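Local structure of methylocystis parvus OBBP MbnE (Methylocystis parvus OBBP, 5ICQ) at residues 117-122 with 128-133; 146-151 with 179-184; 507-512 with 555-560; 516-519 with 524-527. The protein probably binds methanobactin in the periplasm as the solute-binding component of a methanobactin transport system. All blocks are in the same frame, centred on the assembly; numbering follows the deposited sequence.

Contact 1 of 4, residues 117-122 with 128-133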
loop_
_atom_site.group_PDB
_atom_site.type_symbol
_atom_site.label_atom_id
_atom_site.label_comp_id
_atom_site.label_asym_id
_atom_site.label_seq_id
_atom_site.Cartn_x
_atom_site.Cartn_y
_atom_site.Cartn_z
ATOM N N SER A 117 11.416 25.280 -2.229
ATOM C CA SER A 117 12.555 24.637 -2.877
ATOM C C SER A 117 13.334 23.868 -1.822
ATOM O O SER A 117 13.080 23.997 -0.620
ATOM C CB SER A 117 13.455 25.656 -3.596
ATOM O OG SER A 117 14.165 26.457 -2.664
ATOM N N ILE A 118 14.292 23.059 -2.296
ATOM C CA ILE A 118 15.099 22.225 -1.419
ATOM C C ILE A 118 16.564 22.332 -1.819
ATOM O O ILE A 118 16.913 22.609 -2.972
ATOM C CB ILE A 118 14.651 20.745 -1.421
ATOM C CG1 ILE A 118 14.761 20.141 -2.821
ATOM C CG2 ILE A 118 13.226 20.602 -0.896
ATOM C CD1 ILE A 118 14.733 18.635 -2.808
ATOM N N ASP A 119 17.431 22.151 -0.823
ATOM C CA ASP A 119 18.871 22.025 -1.019
ATOM C C ASP A 119 19.265 20.633 -0.560
ATOM O O ASP A 119 19.142 20.317 0.625
ATOM C CB ASP A 119 19.659 23.066 -0.224
ATOM C CG ASP A 119 19.551 24.451 -0.808
ATOM O OD1 ASP A 119 19.837 25.417 -0.071
ATOM O OD2 ASP A 119 19.183 24.573 -1.996
ATOM N N ILE A 120 19.740 19.805 -1.484
ATOM C CA ILE A 120 20.087 18.431 -1.148
ATOM C C ILE A 120 21.282 18.017 -1.992
ATOM O O ILE A 120 21.453 18.477 -3.124
ATOM C CB ILE A 120 18.871 17.498 -1.353
ATOM C CG1 ILE A 120 19.119 16.123 -0.737
ATOM C CG2 ILE A 120 18.505 17.401 -2.833
ATOM C CD1 ILE A 120 17.878 15.214 -0.766
ATOM N N ASP A 121 22.134 17.172 -1.416
ATOM C CA ASP A 121 23.285 16.668 -2.145
ATOM C C ASP A 121 22.972 15.301 -2.739
ATOM O O ASP A 121 22.053 14.613 -2.287
ATOM C CB ASP A 121 24.513 16.585 -1.225
ATOM C CG ASP A 121 24.298 15.679 -0.028
ATOM O OD1 ASP A 121 23.141 15.527 0.414
ATOM O OD2 ASP A 121 25.295 15.119 0.481
ATOM N N PRO A 122 23.699 14.880 -3.777
ATOM C CA PRO A 122 23.408 13.563 -4.375
ATOM C C PRO A 122 23.552 12.401 -3.406
ATOM O O PRO A 122 22.811 11.415 -3.524
ATOM C CB PRO A 122 24.421 13.475 -5.524
ATOM C CG PRO A 122 24.659 14.908 -5.908
ATOM C CD PRO A 122 24.624 15.672 -4.609
ATOM N N THR A 128 18.083 20.792 3.238
ATOM C CA THR A 128 17.501 22.017 3.769
ATOM C C THR A 128 16.261 22.371 2.963
ATOM O O THR A 128 16.292 22.374 1.728
ATOM C CB THR A 128 18.495 23.184 3.735
ATOM O OG1 THR A 128 19.610 22.886 4.587
ATOM C CG2 THR A 128 17.827 24.473 4.222
ATOM N N PHE A 129 15.175 22.669 3.665
ATOM C CA PHE A 129 13.934 23.108 3.043
ATOM C C PHE A 129 13.834 24.621 3.151
ATOM O O PHE A 129 13.990 25.177 4.243
ATOM C CB PHE A 129 12.731 22.451 3.713
ATOM C CG PHE A 129 12.706 20.961 3.561
ATOM C CD1 PHE A 129 12.135 20.379 2.441
ATOM C CD2 PHE A 129 13.252 20.143 4.536
ATOM C CE1 PHE A 129 12.104 18.985 2.290
ATOM C CE2 PHE A 129 13.229 18.755 4.397
ATOM C CZ PHE A 129 12.655 18.175 3.271
ATOM N N HIS A 130 13.586 25.280 2.023
ATOM C CA HIS A 130 13.308 26.714 1.990
ATOM C C HIS A 130 11.797 26.902 1.982
ATOM O O HIS A 130 11.133 26.559 1.000
ATOM C CB HIS A 130 13.928 27.368 0.757
ATOM C CG HIS A 130 15.417 27.456 0.792
ATOM N ND1 HIS A 130 16.231 26.345 0.735
ATOM C CD2 HIS A 130 16.243 28.528 0.854
ATOM C CE1 HIS A 130 17.495 26.728 0.772
ATOM N NE2 HIS A 130 17.530 28.047 0.838
ATOM N N LEU A 131 11.255 27.470 3.062
ATOM C CA LEU A 131 9.810 27.591 3.202
ATOM C C LEU A 131 9.258 28.738 2.368
ATOM O O LEU A 131 9.890 29.790 2.233
ATOM C CB LEU A 131 9.433 27.799 4.670
ATOM C CG LEU A 131 10.037 26.793 5.650
ATOM C CD1 LEU A 131 9.564 27.080 7.068
ATOM C CD2 LEU A 131 9.671 25.390 5.230
ATOM N N ASP A 132 8.060 28.538 1.829
ATOM C CA ASP A 132 7.394 29.570 1.030
ATOM C C ASP A 132 6.867 30.657 1.959
ATOM O O ASP A 132 6.029 30.363 2.824
ATOM C CB ASP A 132 6.242 28.964 0.229
ATOM C CG ASP A 132 5.736 29.887 -0.878
ATOM O OD1 ASP A 132 5.658 31.115 -0.658
ATOM O OD2 ASP A 132 5.433 29.375 -1.977
ATOM N N PRO A 133 7.302 31.915 1.813
ATOM C CA PRO A 133 6.816 32.972 2.714
ATOM C C PRO A 133 5.331 33.267 2.564
ATOM O O PRO A 133 4.762 33.950 3.430
ATOM C CB PRO A 133 7.678 34.186 2.326
ATOM C CG PRO A 133 8.080 33.927 0.912
ATOM C CD PRO A 133 8.234 32.429 0.789
#

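Contact 2 of 4, residues 146-151 with 179-184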
loop_
_atom_site.group_PDB
_atom_site.type_symbol
_atom_site.label_atom_id
_atom_site.label_comp_id
_atom_site.label_asym_id
_atom_site.label_seq_id
_atom_site.Cartn_x
_atom_site.Cartn_y
_atom_site.Cartn_z
ATOM N N GLU A 146 9.918 27.354 12.901
ATOM C CA GLU A 146 9.531 26.939 14.247
ATOM C C GLU A 146 8.404 25.905 14.216
ATOM O O GLU A 146 8.405 24.966 15.019
ATOM C CB GLU A 146 9.130 28.175 15.065
ATOM C CG GLU A 146 8.699 27.909 16.510
ATOM C CD GLU A 146 8.215 29.173 17.242
ATOM O OE1 GLU A 146 7.613 30.062 16.593
ATOM O OE2 GLU A 146 8.439 29.275 18.471
ATOM N N ASP A 147 7.438 26.050 13.294
ATOM C CA ASP A 147 6.368 25.054 13.188
ATOM C C ASP A 147 6.889 23.721 12.672
ATOM O O ASP A 147 6.427 22.661 13.108
ATOM C CB ASP A 147 5.242 25.547 12.273
ATOM C CG ASP A 147 4.566 26.789 12.803
ATOM O OD1 ASP A 147 3.934 26.688 13.875
ATOM O OD2 ASP A 147 4.665 27.856 12.151
ATOM N N VAL A 148 7.826 23.751 11.720
ATOM C CA VAL A 148 8.367 22.506 11.176
ATOM C C VAL A 148 9.155 21.754 12.241
ATOM O O VAL A 148 9.037 20.530 12.366
ATOM C CB VAL A 148 9.230 22.790 9.935
ATOM C CG1 VAL A 148 9.822 21.480 9.381
ATOM C CG2 VAL A 148 8.411 23.507 8.869
ATOM N N LEU A 149 9.982 22.471 13.017
ATOM C CA LEU A 149 10.763 21.813 14.066
ATOM C C LEU A 149 9.868 21.322 15.198
ATOM O O LEU A 149 10.123 20.262 15.784
ATOM C CB LEU A 149 11.829 22.769 14.606
ATOM C CG LEU A 149 12.954 23.138 13.632
ATOM C CD1 LEU A 149 13.952 24.079 14.298
ATOM C CD2 LEU A 149 13.658 21.889 13.117
ATOM N N PHE A 150 8.840 22.101 15.547
ATOM C CA PHE A 150 7.848 21.648 16.520
ATOM C C PHE A 150 7.189 20.350 16.068
ATOM O O PHE A 150 7.006 19.419 16.865
ATOM C CB PHE A 150 6.803 22.750 16.713
ATOM C CG PHE A 150 5.499 22.279 17.309
ATOM C CD1 PHE A 150 5.368 22.129 18.681
ATOM C CD2 PHE A 150 4.398 22.029 16.503
ATOM C CE1 PHE A 150 4.172 21.715 19.248
ATOM C CE2 PHE A 150 3.193 21.602 17.059
ATOM C CZ PHE A 150 3.081 21.454 18.445
ATOM N N SER A 151 6.826 20.274 14.783
ATOM C CA SER A 151 6.156 19.084 14.269
ATOM C C SER A 151 7.105 17.898 14.233
ATOM O O SER A 151 6.722 16.774 14.583
ATOM C CB SER A 151 5.597 19.366 12.874
ATOM O OG SER A 151 4.656 20.431 12.899
ATOM N N HIS A 179 12.901 30.927 7.778
ATOM C CA HIS A 179 12.378 30.382 6.525
ATOM C C HIS A 179 13.195 29.214 5.989
ATOM O O HIS A 179 13.035 28.848 4.816
ATOM C CB HIS A 179 12.285 31.485 5.472
ATOM C CG HIS A 179 11.291 32.549 5.815
ATOM N ND1 HIS A 179 11.663 33.823 6.191
ATOM C CD2 HIS A 179 9.937 32.521 5.862
ATOM C CE1 HIS A 179 10.581 34.537 6.442
ATOM N NE2 HIS A 179 9.521 33.771 6.252
ATOM N N ARG A 180 14.071 28.627 6.802
ATOM C CA ARG A 180 14.868 27.482 6.393
ATOM C C ARG A 180 14.886 26.448 7.508
ATOM O O ARG A 180 15.033 26.801 8.680
ATOM C CB ARG A 180 16.308 27.898 6.056
ATOM C CG ARG A 180 16.490 28.547 4.697
ATOM C CD ARG A 180 17.913 29.079 4.551
ATOM N NE ARG A 180 18.214 29.519 3.192
ATOM C CZ ARG A 180 17.868 30.700 2.683
ATOM N NH1 ARG A 180 17.197 31.574 3.418
ATOM N NH2 ARG A 180 18.193 31.006 1.434
ATOM N N VAL A 181 14.741 25.175 7.142
ATOM C CA VAL A 181 14.895 24.052 8.062
ATOM C C VAL A 181 15.998 23.155 7.513
ATOM O O VAL A 181 15.868 22.617 6.404
ATOM C CB VAL A 181 13.593 23.254 8.230
ATOM C CG1 VAL A 181 13.809 22.101 9.213
ATOM C CG2 VAL A 181 12.462 24.166 8.682
ATOM N N ALA A 182 17.070 22.981 8.290
ATOM C CA ALA A 182 18.234 22.195 7.894
ATOM C C ALA A 182 18.255 20.887 8.674
ATOM O O ALA A 182 18.271 20.898 9.913
ATOM C CB ALA A 182 19.523 22.982 8.136
ATOM N N TYR A 183 18.257 19.768 7.953
ATOM C CA TYR A 183 18.377 18.444 8.554
ATOM C C TYR A 183 19.764 17.872 8.251
ATOM O O TYR A 183 20.146 17.752 7.076
ATOM C CB TYR A 183 17.300 17.489 8.038
ATOM C CG TYR A 183 15.890 17.801 8.488
ATOM C CD1 TYR A 183 15.472 17.507 9.779
ATOM C CD2 TYR A 183 14.955 18.333 7.602
ATOM C CE1 TYR A 183 14.180 17.767 10.190
ATOM C CE2 TYR A 183 13.653 18.595 8.008
ATOM C CZ TYR A 183 13.271 18.307 9.299
ATOM O OH TYR A 183 11.977 18.571 9.698
ATOM N N ASP A 184 20.499 17.523 9.314
ATOM C CA ASP A 184 21.774 16.817 9.250
ATOM C C ASP A 184 21.546 15.311 9.204
ATOM O O ASP A 184 21.080 14.720 10.182
ATOM C CB ASP A 184 22.597 17.265 10.458
ATOM C CG ASP A 184 23.854 16.420 10.723
ATOM O OD1 ASP A 184 23.983 15.273 10.309
ATOM O OD2 ASP A 184 24.786 16.973 11.341
#

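Contact 3 of 4, residues 507-512 with 555-560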
loop_
_atom_site.group_PDB
_atom_site.type_symbol
_atom_site.label_atom_id
_atom_site.label_comp_id
_atom_site.label_asym_id
_atom_site.label_seq_id
_atom_site.Cartn_x
_atom_site.Cartn_y
_atom_site.Cartn_z
ATOM N N ASN A 507 12.134 0.776 2.686
ATOM C CA ASN A 507 12.528 0.217 3.974
ATOM C C ASN A 507 11.491 -0.756 4.529
ATOM O O ASN A 507 11.847 -1.626 5.329
ATOM C CB ASN A 507 12.793 1.350 4.980
ATOM C CG ASN A 507 14.047 2.161 4.644
ATOM O OD1 ASN A 507 15.053 1.611 4.196
ATOM N ND2 ASN A 507 13.991 3.472 4.872
ATOM N N GLU A 508 10.227 -0.658 4.108
ATOM C CA GLU A 508 9.232 -1.603 4.598
ATOM C C GLU A 508 9.527 -3.032 4.156
ATOM O O GLU A 508 9.023 -3.977 4.774
ATOM C CB GLU A 508 7.822 -1.196 4.147
ATOM C CG GLU A 508 7.449 -1.612 2.733
ATOM C CD GLU A 508 8.158 -0.781 1.670
ATOM O OE1 GLU A 508 8.689 0.300 2.003
ATOM O OE2 GLU A 508 8.201 -1.224 0.501
ATOM N N GLN A 509 10.333 -3.220 3.106
ATOM C CA GLN A 509 10.688 -4.581 2.711
ATOM C C GLN A 509 11.508 -5.276 3.787
ATOM O O GLN A 509 11.429 -6.503 3.932
ATOM C CB GLN A 509 11.469 -4.577 1.392
ATOM C CG GLN A 509 10.655 -4.076 0.176
ATOM C CD GLN A 509 9.336 -4.807 -0.005
ATOM O OE1 GLN A 509 9.294 -6.041 -0.058
ATOM N NE2 GLN A 509 8.243 -4.046 -0.087
ATOM N N ARG A 510 12.313 -4.523 4.541
ATOM C CA ARG A 510 13.070 -5.145 5.627
ATOM C C ARG A 510 12.142 -5.714 6.692
ATOM O O ARG A 510 12.400 -6.790 7.241
ATOM C CB ARG A 510 14.035 -4.139 6.256
ATOM C CG ARG A 510 15.160 -3.727 5.335
ATOM C CD ARG A 510 16.427 -3.460 6.123
ATOM N NE ARG A 510 17.620 -3.625 5.297
ATOM C CZ ARG A 510 18.422 -2.628 4.938
ATOM N NH1 ARG A 510 18.164 -1.388 5.344
ATOM N NH2 ARG A 510 19.486 -2.873 4.181
ATOM N N MET A 511 11.071 -4.995 7.022
ATOM C CA MET A 511 10.170 -5.493 8.055
ATOM C C MET A 511 9.522 -6.799 7.618
ATOM O O MET A 511 9.335 -7.707 8.432
ATOM C CB MET A 511 9.095 -4.450 8.377
ATOM C CG MET A 511 9.647 -3.034 8.485
ATOM S SD MET A 511 8.393 -1.825 8.958
ATOM C CE MET A 511 7.208 -1.935 7.634
ATOM N N ARG A 512 9.189 -6.912 6.332
ATOM C CA ARG A 512 8.456 -8.074 5.830
ATOM C C ARG A 512 9.342 -9.285 5.551
ATOM O O ARG A 512 8.845 -10.417 5.574
ATOM C CB ARG A 512 7.745 -7.728 4.525
ATOM C CG ARG A 512 6.763 -6.578 4.598
ATOM C CD ARG A 512 6.401 -6.154 3.189
ATOM N NE ARG A 512 5.415 -5.072 3.168
ATOM C CZ ARG A 512 4.794 -4.653 2.067
ATOM N NH1 ARG A 512 5.047 -5.227 0.896
ATOM N NH2 ARG A 512 3.908 -3.666 2.135
ATOM N N ARG A 555 13.358 -6.300 -9.708
ATOM C CA ARG A 555 13.116 -7.531 -10.463
ATOM C C ARG A 555 13.942 -8.689 -9.911
ATOM O O ARG A 555 13.428 -9.794 -9.720
ATOM C CB ARG A 555 13.426 -7.324 -11.948
ATOM C CG ARG A 555 12.377 -6.518 -12.683
ATOM C CD ARG A 555 12.772 -6.313 -14.129
ATOM N NE ARG A 555 11.813 -5.456 -14.819
ATOM C CZ ARG A 555 11.904 -5.113 -16.102
ATOM N NH1 ARG A 555 12.917 -5.552 -16.838
ATOM N NH2 ARG A 555 10.989 -4.318 -16.645
ATOM N N ALA A 556 15.230 -8.458 -9.649
ATOM C CA ALA A 556 16.051 -9.521 -9.064
ATOM C C ALA A 556 15.537 -9.913 -7.684
ATOM O O ALA A 556 15.514 -11.097 -7.328
ATOM C CB ALA A 556 17.514 -9.083 -8.983
ATOM N N TYR A 557 15.148 -8.924 -6.884
ATOM C CA TYR A 557 14.554 -9.186 -5.575
ATOM C C TYR A 557 13.294 -10.046 -5.694
ATOM O O TYR A 557 13.105 -11.010 -4.938
ATOM C CB TYR A 557 14.265 -7.833 -4.918
ATOM C CG TYR A 557 13.490 -7.841 -3.618
ATOM C CD1 TYR A 557 13.959 -8.517 -2.504
ATOM C CD2 TYR A 557 12.317 -7.114 -3.496
ATOM C CE1 TYR A 557 13.252 -8.486 -1.301
ATOM C CE2 TYR A 557 11.615 -7.066 -2.298
ATOM C CZ TYR A 557 12.088 -7.761 -1.208
ATOM O OH TYR A 557 11.387 -7.733 -0.007
ATOM N N ASP A 558 12.423 -9.715 -6.650
ATOM C CA ASP A 558 11.223 -10.510 -6.913
ATOM C C ASP A 558 11.587 -11.968 -7.177
ATOM O O ASP A 558 10.981 -12.884 -6.607
ATOM C CB ASP A 558 10.470 -9.907 -8.111
ATOM C CG ASP A 558 9.030 -10.427 -8.259
ATOM O OD1 ASP A 558 8.371 -10.693 -7.234
ATOM O OD2 ASP A 558 8.545 -10.550 -9.419
ATOM N N ARG A 559 12.595 -12.198 -8.030
ATOM C CA ARG A 559 13.015 -13.568 -8.334
ATOM C C ARG A 559 13.467 -14.315 -7.088
ATOM O O ARG A 559 13.181 -15.509 -6.943
ATOM C CB ARG A 559 14.145 -13.572 -9.371
ATOM C CG ARG A 559 13.794 -12.772 -10.623
ATOM C CD ARG A 559 14.769 -12.992 -11.778
ATOM N NE ARG A 559 14.586 -11.908 -12.742
ATOM C CZ ARG A 559 13.848 -12.002 -13.838
ATOM N NH1 ARG A 559 13.210 -13.144 -14.085
ATOM N NH2 ARG A 559 13.714 -10.956 -14.646
ATOM N N VAL A 560 14.206 -13.646 -6.200
ATOM C CA VAL A 560 14.680 -14.319 -4.988
ATOM C C VAL A 560 13.513 -14.659 -4.068
ATOM O O VAL A 560 13.433 -15.768 -3.528
ATOM C CB VAL A 560 15.733 -13.452 -4.274
ATOM C CG1 VAL A 560 16.100 -14.058 -2.921
ATOM C CG2 VAL A 560 16.999 -13.302 -5.147
#

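Contact 4 of 4, residues 516-519 with 524-527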
loop_
_atom_site.group_PDB
_atom_site.type_symbol
_atom_site.label_atom_id
_atom_site.label_comp_id
_atom_site.label_asym_id
_atom_site.label_seq_id
_atom_site.Cartn_x
_atom_site.Cartn_y
_atom_site.Cartn_z
ATOM N N ALA A 516 16.634 -10.242 10.051
ATOM C CA ALA A 516 16.574 -9.592 11.362
ATOM C C ALA A 516 15.171 -9.634 11.965
ATOM O O ALA A 516 15.030 -9.662 13.194
ATOM C CB ALA A 516 17.052 -8.144 11.249
ATOM N N THR A 517 14.127 -9.648 11.138
ATOM C CA THR A 517 12.766 -9.656 11.658
ATOM C C THR A 517 12.111 -11.025 11.593
ATOM O O THR A 517 10.953 -11.157 12.006
ATOM C CB THR A 517 11.888 -8.653 10.906
ATOM O OG1 THR A 517 11.839 -8.988 9.512
ATOM C CG2 THR A 517 12.425 -7.229 11.086
ATOM N N ALA A 518 12.819 -12.041 11.091
ATOM C CA ALA A 518 12.209 -13.358 10.921
ATOM C C ALA A 518 11.758 -13.971 12.245
ATOM O O ALA A 518 10.837 -14.798 12.258
ATOM C CB ALA A 518 13.187 -14.308 10.228
ATOM N N ASN A 519 12.393 -13.611 13.355
ATOM C CA ASN A 519 12.051 -14.196 14.652
ATOM C C ASN A 519 11.820 -13.118 15.693
ATOM O O ASN A 519 12.151 -13.272 16.875
ATOM C CB ASN A 519 13.118 -15.193 15.090
ATOM C CG ASN A 519 13.118 -16.417 14.214
ATOM O OD1 ASN A 519 12.286 -17.312 14.384
ATOM N ND2 ASN A 519 14.014 -16.451 13.239
ATOM N N PHE A 524 6.106 -8.283 10.474
ATOM C CA PHE A 524 5.424 -8.619 9.226
ATOM C C PHE A 524 6.032 -9.812 8.506
ATOM O O PHE A 524 5.481 -10.245 7.487
ATOM C CB PHE A 524 5.435 -7.414 8.284
ATOM C CG PHE A 524 4.682 -6.232 8.823
ATOM C CD1 PHE A 524 3.697 -6.404 9.778
ATOM C CD2 PHE A 524 4.954 -4.947 8.385
ATOM C CE1 PHE A 524 2.998 -5.318 10.285
ATOM C CE2 PHE A 524 4.253 -3.861 8.893
ATOM C CZ PHE A 524 3.279 -4.054 9.837
ATOM N N ASN A 525 7.139 -10.349 9.003
ATOM C CA ASN A 525 7.821 -11.455 8.330
ATOM C C ASN A 525 7.176 -12.773 8.765
ATOM O O ASN A 525 7.723 -13.552 9.549
ATOM C CB ASN A 525 9.317 -11.413 8.640
ATOM C CG ASN A 525 10.126 -12.362 7.760
ATOM O OD1 ASN A 525 9.583 -13.299 7.173
ATOM N ND2 ASN A 525 11.435 -12.129 7.684
ATOM N N LEU A 526 5.966 -13.009 8.237
ATOM C CA LEU A 526 5.165 -14.133 8.722
ATOM C C LEU A 526 5.800 -15.478 8.390
ATOM O O LEU A 526 5.677 -16.430 9.167
ATOM C CB LEU A 526 3.764 -14.057 8.128
ATOM C CG LEU A 526 3.019 -12.770 8.454
ATOM C CD1 LEU A 526 1.653 -12.742 7.750
ATOM C CD2 LEU A 526 2.858 -12.675 9.950
ATOM N N ALA A 527 6.465 -15.582 7.239
ATOM C CA ALA A 527 7.048 -16.855 6.835
ATOM C C ALA A 527 8.320 -17.192 7.602
ATOM O O ALA A 527 8.737 -18.358 7.607
ATOM C CB ALA A 527 7.342 -16.844 5.332
#

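Contact 1 of 4, residues 117-122 with 128-133
Ile118 and Phe129 sit opposite each other as an antiparallel non-hydrogen-bonded pair, and their side chains leave the sheet on the same face, lying alongside one another. The ring carbon CG of Phe129, beside its backbone N (chi1 -63°), brings the ring obliquely to the branch methyl of Ile118, Ile118 CG2 to Phe129 CD1 3.5 Å. Ile118 was modelled in two conformers, so the detail of this touch is somewhat doubtful. Beyond it Phe129 also rests on Leu99 and Ala198, which close over this apolar face. The other face carries Ser117, Asp119, Thr128 and His130. Here the hydroxyl OG of Ser117 lies against CB of His130 at 3.5 Å, while CB of Asp119 meets CB of Thr128 at 4.1 Å. Strong backbone bonds hold these neighbours in step: Asp119 N reaches Thr128 O at 2.8 Å, and Thr128 N returns to Asp119 O at 2.9 Å. Farther along, His130 N gives a sound bond to Ser117 O, whereas its counterpart from Ser117 N to His130 O is weak. Two strands running at 162° and joined by a short loop, one face apolar and the other polar, form a classic antiparallel beta hairpin.

Contact 2 of 4, residues 146-151 with 179-184
Val148, on the helix, and Val181, on the strand, meet across the centre of this interface, their side chains crossing at a slant. The branch methyl CG2 of Val181 comes up against CB of Val148 at 3.7 Å. The second methyl, CG1, turned away from the backbone N (chi1 -179°), meets Leu149 CD2 at 3.9 Å, the two side chains running antiparallel past one another. Two residues along the strand, Tyr183 sends its hydroxyl to the same valine of the helix, OH to Val148 CG1 3.6 Å, a touch without a hydrogen bond. Cutting Val181 back to an alanine would probably leave a gap between helix and strand, with its methyls lost to Val148 and Leu149. A second shell sets these groups in position. The Tyr183 ring meets that of Phe152, Leu149 also leans on Ala173, and Met200 covers Val148. On the helix, Asp147 O accepts from both Ser151 N and Ser151 OG, which arrive from opposite faces of its plane; the same hydroxyl is bonded to Leu203 N, tying the helix to the loop at Leu203. With axes 8.8 Å apart and 36° between their directions, this is the layered packing of alpha helix on beta sheet.

Contact 3 of 4, residues 507-512 with 555-560
Tyr557 and Gln509 carry the whole of this contact, and a single hydrogen bond joins them. The tyrosine hydroxyl gives its proton to the amide oxygen, OH to OE1 of Gln509 2.7 Å, arriving in the carbonyl plane at a C=O...donor angle of 127°, where a lone pair points. Seen from the ring, the same oxygen lies at the edge and in plane, while the amide is turned steeply against the ring, 79° between the two planes. The torsions bring the two ends together. Tyr557 stretches out from its helix with CG opposite the backbone N; Gln509 instead bends at its second torsion, chi2 -53°, which brings the amide, and so OE1, to the hydroxyl. The CB of Gln509 also lies 3.5 Å from the Tyr557 OH. The backbones thus stay well apart, with CA atoms of the two residues 10.2 Å from each other. The far end of the amide is held too. Its NE2 donates to Glu508 OE2 at 2.9 Å in a nearly straight bond, and that carboxylate oxygen also accepts from Gly506 N, so the amide is fixed against rotation. A leucine in place of Gln509 would probably leave the buried Tyr557 hydroxyl without its acceptor and Glu508 OE2 without one of its two donors. Ile538, on helix 532-543, packs against the Tyr557 side chain. The arrangement is a buried polar bridge between two helices, made by long side chains rather than by close helix packing, in the part of the fold that holds the mixed sheet with strands 322-326 and 567-572.

Contact 4 of 4, residues 516-519 with 524-527
Asn525 presses its amide against the backbone of Ala518 without forming a hydrogen bond to it: ND2 lies 3.5 Å from CA of Ala518 and 3.8 Å from its CB, so a polar group here meets mainly carbon. The amide finds its bonds elsewhere, donating an N-H bond to Ala529 O and a weak one to Ser514 O. With CG opposite the backbone N (chi1 -169°), the amide of Asn525 is extended toward the earlier part of the loop. The CB of Asn525 rests on the hydroxyl of Thr517, CB to OG1 3.6 Å. The two side chains cross at a slant. Thr517 in turn places OG1 between its own backbone N and carbonyl carbon, which directs it back to the end of helix 508-513, where the carbonyls of Arg510, Met511 and Ser514 all lie within bonding range; the hydroxyl has one proton to share among them. The chain at Asn525 is itself sharply bent, for this residue is the centre of an inverse gamma turn, phi -85° and psi 74°, closed by a weak bond of 2.9 Å from Leu526 N to Phe524 O. The turn kinks the returning arm of the loop between helices 508-513 and 532-543. Ser523 spans the fold-back: its hydroxyl donates to Thr517 O and accepts from Asn525 N. The guanidinium of Arg329 bonds both arms, NH2 to Ala518 O and NH1 to Leu526 O.

How the contacts relate
The four contacts fall into two pairs. Contacts 1 and 2 have centres 11 Å apart and share one antiparallel sheet, in which Phe129 N meets Val181 O at 2.8 Å and Leu131 N meets His179 O at 2.9 Å; the hairpin is thereby continued into the strand beneath the helix. Contacts 3 and 4, with centres 13 Å apart, touch where Arg512 O packs on Asn525 CG at 3.2 Å, the loop of contact 4 lying in sequence between the helices of contact 3. Between the pairs the centres are 31 to 37 Å apart, and nearest atoms no closer than about 14 Å. Proteins of this family generally bind their solute between lobes, and the pairs probably belong to different lobes, though no ligand position is established here.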